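Local structure of E3 SUMO-protein ligase SIZ1 (Saccharomyces cerevisiae, 3I2D) at residues F159-G164 with L284-W289. The protein acts as an E3 ligase in the SUMO pathway, promoting attachment of SUMO (Smt3) to septins and the replication clamp PCNA. Numbering follows the deposited sequence.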
loop_
_atom_site.group_PDB
_atom_site.type_symbol
_atom_site.label_atom_id
_atom_site.label_comp_id
_atom_site.label_asym_id
_atom_site.label_seq_id
_atom_site.Cartn_x
_atom_site.Cartn_y
_atom_site.Cartn_z
ATOM N N PHE A 159 -1.131 -2.549 -7.490
ATOM C CA PHE A 159 -0.347 -1.461 -8.053
ATOM C C PHE A 159 -0.456 -1.368 -9.564
ATOM O O PHE A 159 0.557 -1.256 -10.251
ATOM C CB PHE A 159 1.112 -1.647 -7.648
ATOM C CG PHE A 159 1.286 -1.931 -6.190
ATOM C CD1 PHE A 159 1.219 -3.230 -5.713
ATOM C CD2 PHE A 159 1.467 -0.890 -5.281
ATOM C CE1 PHE A 159 1.330 -3.489 -4.352
ATOM C CE2 PHE A 159 1.578 -1.138 -3.919
ATOM C CZ PHE A 159 1.509 -2.439 -3.454
ATOM N N LYS A 160 -1.675 -1.396 -10.091
ATOM C CA LYS A 160 -1.828 -1.342 -11.534
ATOM C C LYS A 160 -1.751 0.091 -12.050
ATOM O O LYS A 160 -1.608 0.326 -13.245
ATOM C CB LYS A 160 -3.140 -2.019 -11.969
ATOM C CG LYS A 160 -4.372 -1.283 -11.568
ATOM C CD LYS A 160 -5.563 -1.639 -12.453
ATOM C CE LYS A 160 -6.130 -3.019 -12.167
ATOM N NZ LYS A 160 -7.527 -3.096 -12.693
ATOM N N SER A 161 -1.827 1.045 -11.134
ATOM C CA SER A 161 -1.753 2.466 -11.469
ATOM C C SER A 161 -0.297 2.908 -11.603
ATOM O O SER A 161 -0.012 3.975 -12.140
ATOM C CB SER A 161 -2.382 3.295 -10.361
ATOM O OG SER A 161 -1.550 3.242 -9.211
ATOM N N LYS A 162 0.619 2.093 -11.095
ATOM C CA LYS A 162 2.033 2.416 -11.138
ATOM C C LYS A 162 2.704 1.741 -12.322
ATOM O O LYS A 162 2.556 0.531 -12.527
ATOM C CB LYS A 162 2.720 1.921 -9.869
ATOM C CG LYS A 162 2.179 2.441 -8.560
ATOM C CD LYS A 162 2.870 3.722 -8.157
ATOM C CE LYS A 162 2.751 3.930 -6.665
ATOM N NZ LYS A 162 3.312 2.742 -5.942
ATOM N N PRO A 163 3.471 2.508 -13.111
ATOM C CA PRO A 163 4.144 1.887 -14.254
ATOM C C PRO A 163 5.096 0.828 -13.703
ATOM O O PRO A 163 5.388 0.816 -12.513
ATOM C CB PRO A 163 4.869 3.059 -14.904
ATOM C CG PRO A 163 5.134 3.980 -13.750
ATOM C CD PRO A 163 3.866 3.915 -12.949
ATOM N N GLY A 164 5.584 -0.056 -14.562
ATOM C CA GLY A 164 6.476 -1.112 -14.122
ATOM C C GLY A 164 7.770 -0.715 -13.444
ATOM O O GLY A 164 8.241 -1.410 -12.538
ATOM N N LEU A 284 -5.284 -0.955 -3.082
ATOM C CA LEU A 284 -4.387 -2.009 -3.522
ATOM C C LEU A 284 -4.143 -1.930 -5.015
ATOM O O LEU A 284 -3.051 -2.217 -5.475
ATOM C CB LEU A 284 -4.940 -3.384 -3.162
ATOM C CG LEU A 284 -4.207 -4.543 -3.840
ATOM C CD1 LEU A 284 -2.765 -4.630 -3.343
ATOM C CD2 LEU A 284 -4.964 -5.821 -3.580
ATOM N N GLN A 285 -5.156 -1.531 -5.774
ATOM C CA GLN A 285 -5.024 -1.426 -7.216
ATOM C C GLN A 285 -4.471 -0.072 -7.652
ATOM O O GLN A 285 -3.620 0.016 -8.544
ATOM C CB GLN A 285 -6.381 -1.605 -7.888
ATOM C CG GLN A 285 -7.064 -2.930 -7.636
ATOM C CD GLN A 285 -6.185 -4.109 -7.953
ATOM O OE1 GLN A 285 -5.403 -4.083 -8.894
ATOM N NE2 GLN A 285 -6.317 -5.159 -7.166
ATOM N N ILE A 286 -4.970 0.982 -7.023
ATOM C CA ILE A 286 -4.587 2.351 -7.360
ATOM C C ILE A 286 -4.259 3.124 -6.074
ATOM O O ILE A 286 -5.080 3.884 -5.575
ATOM C CB ILE A 286 -5.772 3.018 -8.116
ATOM C CG1 ILE A 286 -6.141 2.147 -9.322
ATOM C CG2 ILE A 286 -5.407 4.423 -8.563
ATOM C CD1 ILE A 286 -7.527 2.385 -9.887
ATOM N N PRO A 287 -3.046 2.935 -5.533
ATOM C CA PRO A 287 -2.551 3.570 -4.300
ATOM C C PRO A 287 -2.422 5.085 -4.316
ATOM O O PRO A 287 -1.388 5.627 -4.686
ATOM C CB PRO A 287 -1.208 2.882 -4.076
ATOM C CG PRO A 287 -0.735 2.679 -5.473
ATOM C CD PRO A 287 -1.971 2.161 -6.176
ATOM N N THR A 288 -3.488 5.750 -3.896
ATOM C CA THR A 288 -3.545 7.196 -3.829
ATOM C C THR A 288 -3.539 7.622 -2.366
ATOM O O THR A 288 -2.983 8.652 -2.018
ATOM C CB THR A 288 -4.830 7.711 -4.458
ATOM O OG1 THR A 288 -5.954 7.236 -3.699
ATOM C CG2 THR A 288 -4.932 7.232 -5.889
ATOM N N TRP A 289 -4.147 6.800 -1.516
ATOM C CA TRP A 289 -4.256 7.073 -0.086
ATOM C C TRP A 289 -4.759 8.492 0.126
ATOM O O TRP A 289 -4.081 9.331 0.725
ATOM C CB TRP A 289 -2.922 6.834 0.637
ATOM C CG TRP A 289 -2.525 5.370 0.638
ATOM C CD1 TRP A 289 -1.622 4.765 -0.184
ATOM C CD2 TRP A 289 -3.120 4.320 1.411
ATOM N NE1 TRP A 289 -1.623 3.403 0.017
ATOM C CE2 TRP A 289 -2.535 3.105 0.991
ATOM C CE3 TRP A 289 -4.097 4.287 2.416
ATOM C CZ2 TRP A 289 -2.895 1.870 1.537
ATOM C CZ3 TRP A 289 -4.457 3.058 2.963
ATOM C CH2 TRP A 289 -3.856 1.865 2.519
#
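The ring of Phe159 has the carbonyl oxygen of Leu284 over one face, while the side chain of Pro287 crosses it at about a right angle, CG of the proline lying 4.2 Å from CD2 of Phe159. CD1 of Leu284 adds a looser apolar touch at CE1. The first side-chain bond of Phe159 points away from 284-289; Ser71 also touches this side chain, and Phe73 packs on Leu284. OG of Ser161 sits 3.2 Å from CD of Pro287, while CE of Lys162, its chain turned by a bend at chi2 (-89°), shares CG with the phenyl ring. Beyond them, CB of Ser161 rests against CG2 of Ile286 at 3.7 Å. The Lys160 chain passes Gln285 obliquely, its CE 3.5 Å from OE1, a contact made through carbon.

Backbone bonds bind the two segments. Phe159 N donates to Leu284 O at 2.8 Å, in the carbonyl plane and fairly straight at 160°. Gln285 O receives Lys160 N at 2.9 Å, a more bent bond, and a weak one from Ser161 N. The carbonyls of Leu284 and Gln285, on helix 276-285, are thus taken up by successive amides of a PINIT-domain loop, joining that domain directly to the SP-RING zinc finger away from the zinc site. Because all three hydrogen bonds use main-chain atoms and the side chains add van der Waals packing, some of it polar atom against carbon, the specificity of the interface probably rests on backbone geometry, with no salt bridge across it.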